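Local coordinates for xylose isomerase-like TIM barrel (PDB 2QW5), which probably acts as a zinc-dependent isomerase or epimerase of sugars or sugar phosphates, holding a zinc ion and D-xylose at the mouth of a TIM barrel, at residues 282-287 with 300-305; 16-21 with 312-317; 43-48 with 316-321; 214-219 with 251-256. One frame throughout, in Å; residues are numbered along the deposited sequence.

How the contacts relate
Contacts 1 to 3 gather round the last helix, 314-332, and the loop leading into it, while contact 4 contributes Asp216 to the zinc site and His219 and Arg253 to the sugar pocket. Contacts 1 and 2 lie closest, their centres about 4 Å apart, and are tied by Asn284 ND2 to Met17 O, 3.0 Å. Contacts 2 and 3 share Asp316 and Ile317 of helix 314-332, with centres about 10 Å apart. Contact 4 reaches contact 1 through Phe283 N and Arg253 O, 3.0 Å apart, and both touch the D-xylose, whereas Met17 of contact 2 keeps its side chain about 13 Å from sugar and zinc, and Ala321 of contact 3 about 14 Å from the zinc.

Contact 1 of 4, residues 282-287 with 300-305; sequences IFNAIP and FWIPDE. With XLS (D-xylose), chain C.
Asn284 lays its carboxamide beside the backbone of Phe300 and grips it twice. OD1 accepts from Phe300 N at 3.0 Å, the donor lying in the carbonyl plane on a lone pair, and ND2 donates to Phe300 O at 2.8 Å, tilted 24° from the plane of that carbonyl. With CG anti to the backbone N (chi1 -164°), the amide swings across to Phe300, and its plane lies only 14° from that of the ring, whose CD2 is 3.4 Å from OD1. ND2 also donates to Met17 O, after strand 11-14. The same ring of Phe300 meets Ile282 at about a right angle, CE2 lying 3.9 Å from the branch methyl CG2. Ile302 places CG1 3.8 Å from Asn284 ND2 and brings CD1 near Ile286 CG2. An alanine at Asn284 is likely to leave both backbone groups of Phe300 without these mates, and Met17 O without the donor ND2. Phe283 turns away from this pair and sets CZ 3.5 Å from C1 of the D-xylose. The contact joins the two loops flanking the short helix 287-290, one following strand 278-280, the last of the TIM barrel, and the final helix, 314-332, packs against Ile282 and Phe300 through Ile317.

Contact 2 of 4, residues 16-21 with 312-317; sequences FMFTTN and PNAYDI
Met17, modelled as selenomethionine, bends over Ala314 in the first turn of helix 314-332, where the last helix of the TIM barrel packs on the loop after its first strand, 11-14. CG rests 3.9 Å from Ala314 CB. Bends at chi2 (61°) and chi3 (89°) then fold the chain round, bringing CE 3.6 Å from Ala314 O and 3.9 Å from Ile317 CG2; the Met17 and Ile317 side chains cross at about a right angle. Phe18 adds a second apolar patch: CE1 approaches Ala314 CB at 4.1 Å, and CZ comes equally near Tyr315 CE1. Met17 CG also lies over one face of the Phe18 ring, offset toward its rim, so the two neighbours pack on each other as well as on the helix. Further out, the ring of His36 in helix 27-42 stacks on Phe18 and is hydrogen-bonded through ND1 to Tyr315 OH, linking both aromatic residues to that helix. The start of helix 314-332 is fixed by a capping box between Asn313 and Asp316. Asp316 N donates to Asn313 OD1 at 2.8 Å, and in return Asp316 OD2 accepts from Asn313 N at 2.9 Å, approached on the anti side, 33° out of the carboxylate plane.

Contact 3 of 4, residues 43-48 with 316-321; sequences FGYSGF and DIADEA
The backbones come nearest where the CA atoms of Phe43 and Asp319 stand 5.7 Å apart, just before the chain leaves helix 27-42 through a Schellman motif at Gly44, whose positive phi (113°) suits glycine. Asp319 covers one face of the Phe43 ring: CB sits almost on the ring normal, 3.8 Å from the centroid, as a CH-pi contact, and the carboxylate stacks with its plane 22° from the ring's. Having CG anti to the backbone N (chi1 -167°) carries OD1 to 3.4 Å from Phe43 CD1. One water donates to both Asp319 OD1 and Phe43 O, giving the acid a polar link alongside the aromatic one. In TIM-barrel terms, the turn between helix 27-42 and strand 47-51 here meets the final helix, 314-332, beside strand 11-14, whose Ile11 and Ile13 also touch Tyr45. Tyr45 donates OH to Ala318 O at 2.6 Å, the carbonyl oxygen lying at the ring edge and in its plane. Ala318 CB approaches Tyr45 CE2 at 4.2 Å, and Ala321 CB lies 3.6 Å from Tyr45 OH.

Contact 4 of 4, residues 214-219 with 251-256; sequences VIDSAH and PDRGAL. With ZN (zinc ion), chain D; XLS (D-xylose), chain C.
Asp216 and Arg253 meet first through charge. Asp216 OD2 stands 2.9 Å from Arg253 NH2 and OD1 lies at 3.6 Å, but the carboxylate and guanidinium planes are 74° apart and OD1 is well out of the latter, so the salt bridge is electrostatic, with no N-H aimed at that oxygen. Metal coordination uses the same carboxylate: OD2 binds the zinc ion at 2.3 Å, with Glu183, Gln247 and Glu281 and one water completing the site. The site lies at the C-terminal ends of the barrel strands, where TIM-barrel enzymes generally carry their active sites; Asp216 closes strand 211-216 and is the N-cap of helix 217-223, OD1 accepting weakly from Ala218 N and His219 N. Among the hydrogen bonds, His219 NE2 donates to O1 of the D-xylose at 3.2 Å, the oxygen lying in the ring plane at its edge. The zinc-bound water donates to that same O1 and accepts from Arg253 NH2, while Arg253 NE bonds Ser249 OG. Replacing Arg253 with a leucine would probably leave the Asp216 carboxylate without the guanidinium charge beside it and the zinc-bound water without this donor. In packing, bends at chi2 (-49°) and chi3 (-59°) fold the Arg253 chain, laying one guanidinium face against Ala218 CB, 3.2 Å from NE. Arg253 NH1 meets His219 CE1 also at 3.2 Å, the guanidinium and imidazole planes steeply inclined.

Contact 1 of 4, residues 282-287 with 300-305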
loop_
_atom_site.group_PDB
_atom_site.type_symbol
_atom_site.label_atom_id
_atom_site.label_comp_id
_atom_site.label_asym_id
_atom_site.label_seq_id
_atom_site.Cartn_x
_atom_site.Cartn_y
_atom_site.Cartn_z
ATOM N N ILE A 282 -10.377 25.294 7.291
ATOM C CA ILE A 282 -10.867 24.678 6.085
ATOM C C ILE A 282 -9.633 24.095 5.337
ATOM O O ILE A 282 -8.651 24.817 5.051
ATOM C CB ILE A 282 -11.632 25.730 5.205
ATOM C CG1 ILE A 282 -12.916 26.193 5.947
ATOM C CG2 ILE A 282 -11.985 25.142 3.812
ATOM C CD1 ILE A 282 -13.704 27.276 5.199
ATOM N N PHE A 283 -9.726 22.806 5.020
ATOM C CA PHE A 283 -8.698 22.053 4.317
ATOM C C PHE A 283 -9.080 22.079 2.845
ATOM O O PHE A 283 -9.983 21.388 2.418
ATOM C CB PHE A 283 -8.623 20.615 4.834
ATOM C CG PHE A 283 -7.991 20.511 6.176
ATOM C CD1 PHE A 283 -8.689 20.890 7.306
ATOM C CD2 PHE A 283 -6.690 20.065 6.318
ATOM C CE1 PHE A 283 -8.108 20.797 8.583
ATOM C CE2 PHE A 283 -6.114 19.950 7.619
ATOM C CZ PHE A 283 -6.842 20.339 8.721
ATOM N N ASN A 284 -8.426 22.917 2.056
ATOM C CA ASN A 284 -8.752 22.964 0.624
ATOM C C ASN A 284 -8.288 21.658 -0.070
ATOM O O ASN A 284 -7.418 20.952 0.435
ATOM C CB ASN A 284 -8.155 24.234 0.017
ATOM C CG ASN A 284 -8.741 24.578 -1.323
ATOM O OD1 ASN A 284 -9.712 23.953 -1.750
ATOM N ND2 ASN A 284 -8.158 25.595 -2.008
ATOM N N ALA A 285 -8.911 21.292 -1.185
ATOM C CA ALA A 285 -8.484 20.106 -1.964
ATOM C C ALA A 285 -7.181 20.435 -2.741
ATOM O O ALA A 285 -7.168 20.608 -3.955
ATOM C CB ALA A 285 -9.615 19.591 -2.867
ATOM N N ILE A 286 -6.085 20.550 -1.974
ATOM C CA ILE A 286 -4.756 20.834 -2.489
ATOM C C ILE A 286 -4.035 19.503 -2.446
ATOM O O ILE A 286 -4.399 18.623 -1.612
ATOM C CB ILE A 286 -3.950 21.956 -1.689
ATOM C CG1 ILE A 286 -3.825 21.617 -0.194
ATOM C CG2 ILE A 286 -4.598 23.322 -1.914
ATOM C CD1 ILE A 286 -2.873 22.550 0.600
ATOM N N PRO A 287 -2.983 19.339 -3.264
ATOM C CA PRO A 287 -2.248 18.059 -3.285
ATOM C C PRO A 287 -1.883 17.467 -1.910
ATOM O O PRO A 287 -1.979 16.248 -1.727
ATOM C CB PRO A 287 -1.008 18.406 -4.098
ATOM C CG PRO A 287 -1.532 19.393 -5.110
ATOM C CD PRO A 287 -2.411 20.281 -4.264
ATOM N N PHE A 300 -11.560 24.477 -4.059
ATOM C CA PHE A 300 -11.951 25.899 -4.019
ATOM C C PHE A 300 -10.722 26.563 -4.641
ATOM O O PHE A 300 -9.697 26.790 -3.970
ATOM C CB PHE A 300 -12.217 26.411 -2.606
ATOM C CG PHE A 300 -13.057 25.492 -1.779
ATOM C CD1 PHE A 300 -14.290 25.057 -2.247
ATOM C CD2 PHE A 300 -12.644 25.103 -0.502
ATOM C CE1 PHE A 300 -15.109 24.245 -1.484
ATOM C CE2 PHE A 300 -13.464 24.285 0.281
ATOM C CZ PHE A 300 -14.692 23.834 -0.225
ATOM N N TRP A 301 -10.812 26.827 -5.946
ATOM C CA TRP A 301 -9.664 27.295 -6.707
ATOM C C TRP A 301 -9.076 28.577 -6.153
ATOM O O TRP A 301 -9.798 29.471 -5.736
ATOM C CB TRP A 301 -9.950 27.413 -8.198
ATOM C CG TRP A 301 -11.048 28.304 -8.565
ATOM C CD1 TRP A 301 -12.344 27.971 -8.669
ATOM C CD2 TRP A 301 -10.948 29.680 -8.977
ATOM N NE1 TRP A 301 -13.081 29.053 -9.056
ATOM C CE2 TRP A 301 -12.249 30.109 -9.282
ATOM C CE3 TRP A 301 -9.890 30.589 -9.088
ATOM C CZ2 TRP A 301 -12.546 31.412 -9.693
ATOM C CZ3 TRP A 301 -10.178 31.905 -9.503
ATOM C CH2 TRP A 301 -11.506 32.297 -9.793
ATOM N N ILE A 302 -7.754 28.629 -6.143
ATOM C CA ILE A 302 -7.019 29.726 -5.538
ATOM C C ILE A 302 -6.738 30.781 -6.617
ATOM O O ILE A 302 -5.987 30.490 -7.541
ATOM C CB ILE A 302 -5.743 29.236 -4.881
ATOM C CG1 ILE A 302 -6.070 28.197 -3.797
ATOM C CG2 ILE A 302 -5.007 30.424 -4.226
ATOM C CD1 ILE A 302 -4.856 27.284 -3.415
ATOM N N PRO A 303 -7.338 31.992 -6.500
ATOM C CA PRO A 303 -7.095 33.031 -7.507
ATOM C C PRO A 303 -5.610 33.355 -7.687
ATOM O O PRO A 303 -4.892 33.511 -6.698
ATOM C CB PRO A 303 -7.865 34.233 -6.954
ATOM C CG PRO A 303 -8.973 33.625 -6.203
ATOM C CD PRO A 303 -8.268 32.505 -5.474
ATOM N N ASP A 304 -5.193 33.351 -8.958
ATOM C CA ASP A 304 -3.807 33.560 -9.450
ATOM C C ASP A 304 -3.004 32.262 -9.566
ATOM O O ASP A 304 -2.254 32.113 -10.541
ATOM C CB ASP A 304 -3.043 34.710 -8.757
ATOM C CG ASP A 304 -3.645 36.079 -9.091
ATOM O OD1 ASP A 304 -3.697 36.414 -10.298
ATOM O OD2 ASP A 304 -4.064 36.811 -8.164
ATOM N N GLU A 305 -3.173 31.320 -8.633
ATOM C CA GLU A 305 -2.500 30.034 -8.756
ATOM C C GLU A 305 -3.237 29.167 -9.754
ATOM O O GLU A 305 -2.650 28.738 -10.767
ATOM C CB GLU A 305 -2.394 29.302 -7.424
ATOM C CG GLU A 305 -1.717 27.912 -7.553
ATOM C CD GLU A 305 -1.660 27.158 -6.258
ATOM O OE1 GLU A 305 -1.932 27.767 -5.198
ATOM O OE2 GLU A 305 -1.329 25.954 -6.311
HETATM C C1 XLS C . -5.343 17.981 10.806
HETATM C C2 XLS C . -4.007 18.165 11.515
HETATM C C3 XLS C . -2.756 17.938 10.594
HETATM C C4 XLS C . -1.597 18.875 10.869
HETATM O O1 XLS C . -6.525 17.420 11.389
HETATM O O2 XLS C . -3.959 19.398 12.234
HETATM O O3 XLS C . -2.924 17.997 9.176
HETATM O O4 XLS C . -1.325 18.847 12.241
#

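Contact 2 of 4, residues 16-21 with 312-317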
loop_
_atom_site.group_PDB
_atom_site.type_symbol
_atom_site.label_atom_id
_atom_site.label_comp_id
_atom_site.label_asym_id
_atom_site.label_seq_id
_atom_site.Cartn_x
_atom_site.Cartn_y
_atom_site.Cartn_z
ATOM N N PHE A 16 -4.257 26.283 5.689
ATOM C CA PHE A 16 -4.636 25.032 4.962
ATOM C C PHE A 16 -5.617 25.237 3.776
ATOM O O PHE A 16 -5.894 24.290 3.031
ATOM C CB PHE A 16 -5.202 23.996 5.923
ATOM C CG PHE A 16 -4.200 23.447 6.904
ATOM C CD1 PHE A 16 -2.847 23.278 6.576
ATOM C CD2 PHE A 16 -4.628 23.002 8.143
ATOM C CE1 PHE A 16 -1.965 22.677 7.444
ATOM C CE2 PHE A 16 -3.715 22.432 9.029
ATOM C CZ PHE A 16 -2.390 22.253 8.667
HETATM N N MSE A 17 -6.195 26.443 3.647
HETATM C CA MSE A 17 -6.959 26.834 2.473
HETATM C C MSE A 17 -5.997 26.881 1.262
HETATM O O MSE A 17 -6.446 26.736 0.123
HETATM C CB MSE A 17 -7.584 28.209 2.667
HETATM C CG MSE A 17 -8.450 28.748 1.477
HETATM SE SE MSE A 17 -9.931 27.580 1.150
HETATM C CE MSE A 17 -11.150 28.376 2.341
ATOM N N PHE A 18 -4.695 27.112 1.511
ATOM C CA PHE A 18 -3.688 27.287 0.458
ATOM C C PHE A 18 -2.501 26.338 0.446
ATOM O O PHE A 18 -2.001 25.991 -0.635
ATOM C CB PHE A 18 -3.087 28.714 0.570
ATOM C CG PHE A 18 -4.100 29.792 0.744
ATOM C CD1 PHE A 18 -4.938 30.146 -0.291
ATOM C CD2 PHE A 18 -4.217 30.476 1.943
ATOM C CE1 PHE A 18 -5.902 31.153 -0.129
ATOM C CE2 PHE A 18 -5.175 31.474 2.116
ATOM C CZ PHE A 18 -6.013 31.828 1.068
ATOM N N THR A 19 -2.017 25.931 1.626
ATOM C CA THR A 19 -0.736 25.252 1.702
ATOM C C THR A 19 -0.464 24.574 3.021
ATOM O O THR A 19 -1.182 24.803 3.973
ATOM C CB THR A 19 0.379 26.310 1.489
ATOM O OG1 THR A 19 1.635 25.679 1.261
ATOM C CG2 THR A 19 0.470 27.297 2.677
ATOM N N THR A 20 0.537 23.697 3.041
ATOM C CA THR A 20 1.067 23.100 4.296
ATOM C C THR A 20 2.501 23.642 4.607
ATOM O O THR A 20 3.126 23.254 5.624
ATOM C CB THR A 20 1.091 21.554 4.272
ATOM O OG1 THR A 20 2.035 21.105 3.308
ATOM C CG2 THR A 20 -0.253 20.994 3.964
ATOM N N ASN A 21 3.015 24.538 3.750
ATOM C CA ASN A 21 4.389 25.061 3.850
ATOM C C ASN A 21 4.437 26.558 3.531
ATOM O O ASN A 21 4.200 26.977 2.387
ATOM C CB ASN A 21 5.324 24.292 2.903
ATOM C CG ASN A 21 6.797 24.506 3.219
ATOM O OD1 ASN A 21 7.243 25.605 3.584
ATOM N ND2 ASN A 21 7.569 23.445 3.090
ATOM N N PRO A 312 -17.101 27.770 -6.701
ATOM C CA PRO A 312 -16.590 28.737 -5.716
ATOM C C PRO A 312 -15.062 28.699 -5.563
ATOM O O PRO A 312 -14.451 27.610 -5.664
ATOM C CB PRO A 312 -17.305 28.309 -4.420
ATOM C CG PRO A 312 -18.518 27.634 -4.875
ATOM C CD PRO A 312 -18.081 26.866 -6.074
ATOM N N ASN A 313 -14.464 29.889 -5.402
ATOM C CA ASN A 313 -13.024 30.047 -5.224
ATOM C C ASN A 313 -12.696 30.067 -3.727
ATOM O O ASN A 313 -13.602 30.094 -2.887
ATOM C CB ASN A 313 -12.442 31.224 -6.040
ATOM C CG ASN A 313 -12.733 32.610 -5.488
ATOM O OD1 ASN A 313 -12.865 32.843 -4.295
ATOM N ND2 ASN A 313 -12.768 33.567 -6.401
ATOM N N ALA A 314 -11.405 30.050 -3.429
ATOM C CA ALA A 314 -10.901 30.044 -2.050
ATOM C C ALA A 314 -11.420 31.209 -1.197
ATOM O O ALA A 314 -11.768 31.035 -0.034
ATOM C CB ALA A 314 -9.343 30.027 -2.061
ATOM N N TYR A 315 -11.520 32.398 -1.804
ATOM C CA TYR A 315 -11.984 33.596 -1.113
ATOM C C TYR A 315 -13.476 33.616 -0.881
ATOM O O TYR A 315 -13.929 34.079 0.161
ATOM C CB TYR A 315 -11.526 34.861 -1.858
ATOM C CG TYR A 315 -10.030 35.026 -1.937
ATOM C CD1 TYR A 315 -9.209 34.772 -0.835
ATOM C CD2 TYR A 315 -9.436 35.560 -3.071
ATOM C CE1 TYR A 315 -7.853 34.931 -0.892
ATOM C CE2 TYR A 315 -8.050 35.741 -3.145
ATOM C CZ TYR A 315 -7.270 35.436 -2.044
ATOM O OH TYR A 315 -5.924 35.610 -2.072
ATOM N N ASP A 316 -14.236 33.100 -1.848
ATOM C CA ASP A 316 -15.678 32.926 -1.703
ATOM C C ASP A 316 -15.975 32.089 -0.453
ATOM O O ASP A 316 -16.773 32.490 0.382
ATOM C CB ASP A 316 -16.299 32.231 -2.931
ATOM C CG ASP A 316 -16.088 33.012 -4.229
ATOM O OD1 ASP A 316 -16.038 34.264 -4.209
ATOM O OD2 ASP A 316 -15.965 32.359 -5.282
ATOM N N ILE A 317 -15.314 30.940 -0.339
ATOM C CA ILE A 317 -15.526 30.043 0.807
ATOM C C ILE A 317 -15.099 30.714 2.132
ATOM O O ILE A 317 -15.834 30.627 3.122
ATOM C CB ILE A 317 -14.849 28.672 0.577
ATOM C CG1 ILE A 317 -15.484 27.956 -0.637
ATOM C CG2 ILE A 317 -14.937 27.744 1.809
ATOM C CD1 ILE A 317 -16.993 27.715 -0.558
#

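Contact 3 of 4, residues 43-48 with 316-321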
loop_
_atom_site.group_PDB
_atom_site.type_symbol
_atom_site.label_atom_id
_atom_site.label_comp_id
_atom_site.label_asym_id
_atom_site.label_seq_id
_atom_site.Cartn_x
_atom_site.Cartn_y
_atom_site.Cartn_z
ATOM N N PHE A 43 -12.420 40.641 4.640
ATOM C CA PHE A 43 -13.594 39.878 5.084
ATOM C C PHE A 43 -13.796 39.908 6.598
ATOM O O PHE A 43 -14.829 39.448 7.085
ATOM C CB PHE A 43 -13.510 38.390 4.669
ATOM C CG PHE A 43 -13.269 38.162 3.205
ATOM C CD1 PHE A 43 -13.844 38.987 2.226
ATOM C CD2 PHE A 43 -12.522 37.065 2.792
ATOM C CE1 PHE A 43 -13.622 38.755 0.861
ATOM C CE2 PHE A 43 -12.288 36.812 1.425
ATOM C CZ PHE A 43 -12.843 37.677 0.450
ATOM N N GLY A 44 -12.794 40.392 7.334
ATOM C CA GLY A 44 -12.850 40.549 8.781
ATOM C C GLY A 44 -11.929 39.670 9.596
ATOM O O GLY A 44 -11.978 39.719 10.813
ATOM N N TYR A 45 -11.096 38.869 8.948
ATOM C CA TYR A 45 -10.154 37.991 9.663
ATOM C C TYR A 45 -9.070 38.856 10.276
ATOM O O TYR A 45 -8.562 39.761 9.611
ATOM C CB TYR A 45 -9.552 36.929 8.724
ATOM C CG TYR A 45 -10.550 35.867 8.296
ATOM C CD1 TYR A 45 -10.929 34.860 9.192
ATOM C CD2 TYR A 45 -11.094 35.838 6.990
ATOM C CE1 TYR A 45 -11.843 33.891 8.833
ATOM C CE2 TYR A 45 -11.995 34.852 6.603
ATOM C CZ TYR A 45 -12.351 33.859 7.527
ATOM O OH TYR A 45 -13.270 32.887 7.187
ATOM N N SER A 46 -8.774 38.598 11.550
ATOM C CA SER A 46 -7.769 39.323 12.336
ATOM C C SER A 46 -6.505 38.505 12.672
ATOM O O SER A 46 -5.527 39.037 13.241
ATOM C CB SER A 46 -8.413 39.842 13.599
ATOM O OG SER A 46 -8.798 38.766 14.397
ATOM N N GLY A 47 -6.504 37.232 12.296
ATOM C CA GLY A 47 -5.323 36.408 12.479
ATOM C C GLY A 47 -5.332 35.165 11.611
ATOM O O GLY A 47 -6.346 34.820 11.013
ATOM N N PHE A 48 -4.181 34.499 11.553
ATOM C CA PHE A 48 -3.975 33.346 10.617
ATOM C C PHE A 48 -3.251 32.205 11.255
ATOM O O PHE A 48 -2.406 32.467 12.072
ATOM C CB PHE A 48 -3.237 33.864 9.382
ATOM C CG PHE A 48 -3.970 34.982 8.727
ATOM C CD1 PHE A 48 -4.968 34.727 7.789
ATOM C CD2 PHE A 48 -3.782 36.274 9.163
ATOM C CE1 PHE A 48 -5.726 35.788 7.239
ATOM C CE2 PHE A 48 -4.544 37.348 8.641
ATOM C CZ PHE A 48 -5.513 37.097 7.679
ATOM N N ASP A 316 -14.236 33.100 -1.848
ATOM C CA ASP A 316 -15.678 32.926 -1.703
ATOM C C ASP A 316 -15.975 32.089 -0.453
ATOM O O ASP A 316 -16.773 32.490 0.382
ATOM C CB ASP A 316 -16.299 32.231 -2.931
ATOM C CG ASP A 316 -16.088 33.012 -4.229
ATOM O OD1 ASP A 316 -16.038 34.264 -4.209
ATOM O OD2 ASP A 316 -15.965 32.359 -5.282
ATOM N N ILE A 317 -15.314 30.940 -0.339
ATOM C CA ILE A 317 -15.526 30.043 0.807
ATOM C C ILE A 317 -15.099 30.714 2.132
ATOM O O ILE A 317 -15.834 30.627 3.122
ATOM C CB ILE A 317 -14.849 28.672 0.577
ATOM C CG1 ILE A 317 -15.484 27.956 -0.637
ATOM C CG2 ILE A 317 -14.937 27.744 1.809
ATOM C CD1 ILE A 317 -16.993 27.715 -0.558
ATOM N N ALA A 318 -13.943 31.384 2.120
ATOM C CA ALA A 318 -13.410 32.099 3.311
ATOM C C ALA A 318 -14.386 33.164 3.823
ATOM O O ALA A 318 -14.645 33.274 5.028
ATOM C CB ALA A 318 -12.043 32.736 2.995
ATOM N N ASP A 319 -14.955 33.919 2.890
ATOM C CA ASP A 319 -15.901 34.974 3.228
ATOM C C ASP A 319 -17.188 34.400 3.815
ATOM O O ASP A 319 -17.680 34.894 4.831
ATOM C CB ASP A 319 -16.200 35.840 2.001
ATOM C CG ASP A 319 -16.931 37.127 2.346
ATOM O OD1 ASP A 319 -16.759 37.663 3.469
ATOM O OD2 ASP A 319 -17.646 37.618 1.452
ATOM N N GLU A 320 -17.737 33.358 3.182
ATOM C CA GLU A 320 -18.959 32.717 3.699
ATOM C C GLU A 320 -18.710 32.092 5.060
ATOM O O GLU A 320 -19.626 32.049 5.882
ATOM C CB GLU A 320 -19.458 31.610 2.757
ATOM C CG GLU A 320 -19.932 32.087 1.400
ATOM C CD GLU A 320 -21.225 32.912 1.437
ATOM O OE1 GLU A 320 -22.112 32.664 2.287
ATOM O OE2 GLU A 320 -21.359 33.820 0.587
ATOM N N ALA A 321 -17.489 31.599 5.269
ATOM C CA ALA A 321 -17.097 30.944 6.559
ATOM C C ALA A 321 -17.162 31.942 7.762
ATOM O O ALA A 321 -17.722 31.630 8.825
ATOM C CB ALA A 321 -15.686 30.318 6.417
HETATM O O HOH W 1 -17.227 38.993 5.762
#

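Contact 4 of 4, residues 214-219 with 251-256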
loop_
_atom_site.group_PDB
_atom_site.type_symbol
_atom_site.label_atom_id
_atom_site.label_comp_id
_atom_site.label_asym_id
_atom_site.label_seq_id
_atom_site.Cartn_x
_atom_site.Cartn_y
_atom_site.Cartn_z
ATOM N N VAL A 214 -6.803 22.168 22.125
ATOM C CA VAL A 214 -7.604 22.848 21.125
ATOM C C VAL A 214 -8.799 21.903 20.916
ATOM O O VAL A 214 -8.608 20.679 20.838
ATOM C CB VAL A 214 -6.887 23.115 19.792
ATOM C CG1 VAL A 214 -6.105 21.875 19.285
ATOM C CG2 VAL A 214 -7.894 23.646 18.785
ATOM N N ILE A 215 -10.017 22.461 20.893
ATOM C CA ILE A 215 -11.218 21.724 20.536
ATOM C C ILE A 215 -11.582 22.192 19.132
ATOM O O ILE A 215 -11.817 23.379 18.939
ATOM C CB ILE A 215 -12.401 21.952 21.501
ATOM C CG1 ILE A 215 -12.014 21.624 22.961
ATOM C CG2 ILE A 215 -13.617 21.079 21.058
ATOM C CD1 ILE A 215 -13.095 21.998 23.925
ATOM N N ASP A 216 -11.595 21.248 18.187
ATOM C CA ASP A 216 -11.932 21.453 16.761
ATOM C C ASP A 216 -13.282 20.748 16.585
ATOM O O ASP A 216 -13.390 19.538 16.890
ATOM C CB ASP A 216 -10.842 20.822 15.917
ATOM C CG ASP A 216 -11.157 20.774 14.406
ATOM O OD1 ASP A 216 -12.269 20.386 14.008
ATOM O OD2 ASP A 216 -10.238 21.053 13.628
ATOM N N SER A 217 -14.287 21.484 16.099
ATOM C CA SER A 217 -15.656 20.971 15.949
ATOM C C SER A 217 -15.777 19.752 15.023
ATOM O O SER A 217 -16.574 18.855 15.313
ATOM C CB SER A 217 -16.595 22.078 15.473
ATOM O OG SER A 217 -16.202 22.587 14.184
ATOM N N ALA A 218 -14.986 19.708 13.932
ATOM C CA ALA A 218 -14.977 18.539 13.007
ATOM C C ALA A 218 -14.568 17.259 13.745
ATOM O O ALA A 218 -15.262 16.235 13.638
ATOM C CB ALA A 218 -14.038 18.767 11.826
ATOM N N HIS A 219 -13.483 17.337 14.525
ATOM C CA HIS A 219 -13.022 16.176 15.338
ATOM C C HIS A 219 -13.958 15.831 16.466
ATOM O O HIS A 219 -14.156 14.617 16.741
ATOM C CB HIS A 219 -11.592 16.332 15.844
ATOM C CG HIS A 219 -10.607 16.583 14.755
ATOM N ND1 HIS A 219 -10.545 15.807 13.619
ATOM C CD2 HIS A 219 -9.641 17.517 14.632
ATOM C CE1 HIS A 219 -9.606 16.289 12.819
ATOM N NE2 HIS A 219 -9.003 17.289 13.437
ATOM N N PRO A 251 -17.771 18.883 9.254
ATOM C CA PRO A 251 -17.329 17.458 9.217
ATOM C C PRO A 251 -16.510 17.022 8.002
ATOM O O PRO A 251 -15.572 16.236 8.154
ATOM C CB PRO A 251 -18.656 16.696 9.248
ATOM C CG PRO A 251 -19.544 17.605 10.080
ATOM C CD PRO A 251 -19.217 18.980 9.530
ATOM N N ASP A 252 -16.833 17.565 6.819
ATOM C CA ASP A 252 -16.085 17.224 5.609
ATOM C C ASP A 252 -14.822 18.073 5.406
ATOM O O ASP A 252 -14.131 17.873 4.431
ATOM C CB ASP A 252 -16.992 17.229 4.367
ATOM C CG ASP A 252 -17.122 18.603 3.701
ATOM O OD1 ASP A 252 -16.895 19.633 4.349
ATOM O OD2 ASP A 252 -17.475 18.613 2.495
ATOM N N ARG A 253 -14.585 19.029 6.304
ATOM C CA ARG A 253 -13.439 19.954 6.351
ATOM C C ARG A 253 -13.447 20.993 5.233
ATOM O O ARG A 253 -12.476 21.686 5.113
ATOM C CB ARG A 253 -12.072 19.264 6.403
ATOM C CG ARG A 253 -11.953 18.007 7.226
ATOM C CD ARG A 253 -12.489 18.048 8.611
ATOM N NE ARG A 253 -11.909 19.051 9.490
ATOM C CZ ARG A 253 -10.767 18.969 10.186
ATOM N NH1 ARG A 253 -9.898 17.943 10.068
ATOM N NH2 ARG A 253 -10.443 19.996 10.955
ATOM N N GLY A 254 -14.554 21.122 4.498
ATOM C CA GLY A 254 -14.683 22.064 3.373
ATOM C C GLY A 254 -15.503 23.308 3.710
ATOM O O GLY A 254 -15.123 24.062 4.601
ATOM N N ALA A 255 -16.648 23.482 3.028
ATOM C CA ALA A 255 -17.495 24.672 3.161
ATOM C C ALA A 255 -18.126 24.741 4.542
ATOM O O ALA A 255 -18.842 23.845 4.930
ATOM C CB ALA A 255 -18.567 24.698 2.101
ATOM N N LEU A 256 -17.882 25.827 5.263
ATOM C CA LEU A 256 -18.392 25.940 6.647
ATOM C C LEU A 256 -19.879 26.345 6.714
ATOM O O LEU A 256 -20.592 26.005 7.660
ATOM C CB LEU A 256 -17.463 26.880 7.430
ATOM C CG LEU A 256 -17.622 27.047 8.941
ATOM C CD1 LEU A 256 -17.526 25.694 9.670
ATOM C CD2 LEU A 256 -16.576 28.052 9.428
HETATM ZN ZN ZN D . -7.962 21.140 13.401
HETATM C C1 XLS C . -5.343 17.981 10.806
HETATM C C2 XLS C . -4.007 18.165 11.515
HETATM C C3 XLS C . -2.756 17.938 10.594
HETATM C C4 XLS C . -1.597 18.875 10.869
HETATM O O1 XLS C . -6.525 17.420 11.389
HETATM O O2 XLS C . -3.959 19.398 12.234
HETATM O O3 XLS C . -2.924 17.997 9.176
HETATM O O4 XLS C . -1.325 18.847 12.241
HETATM O O HOH W 2 -7.530 19.633 12.112
#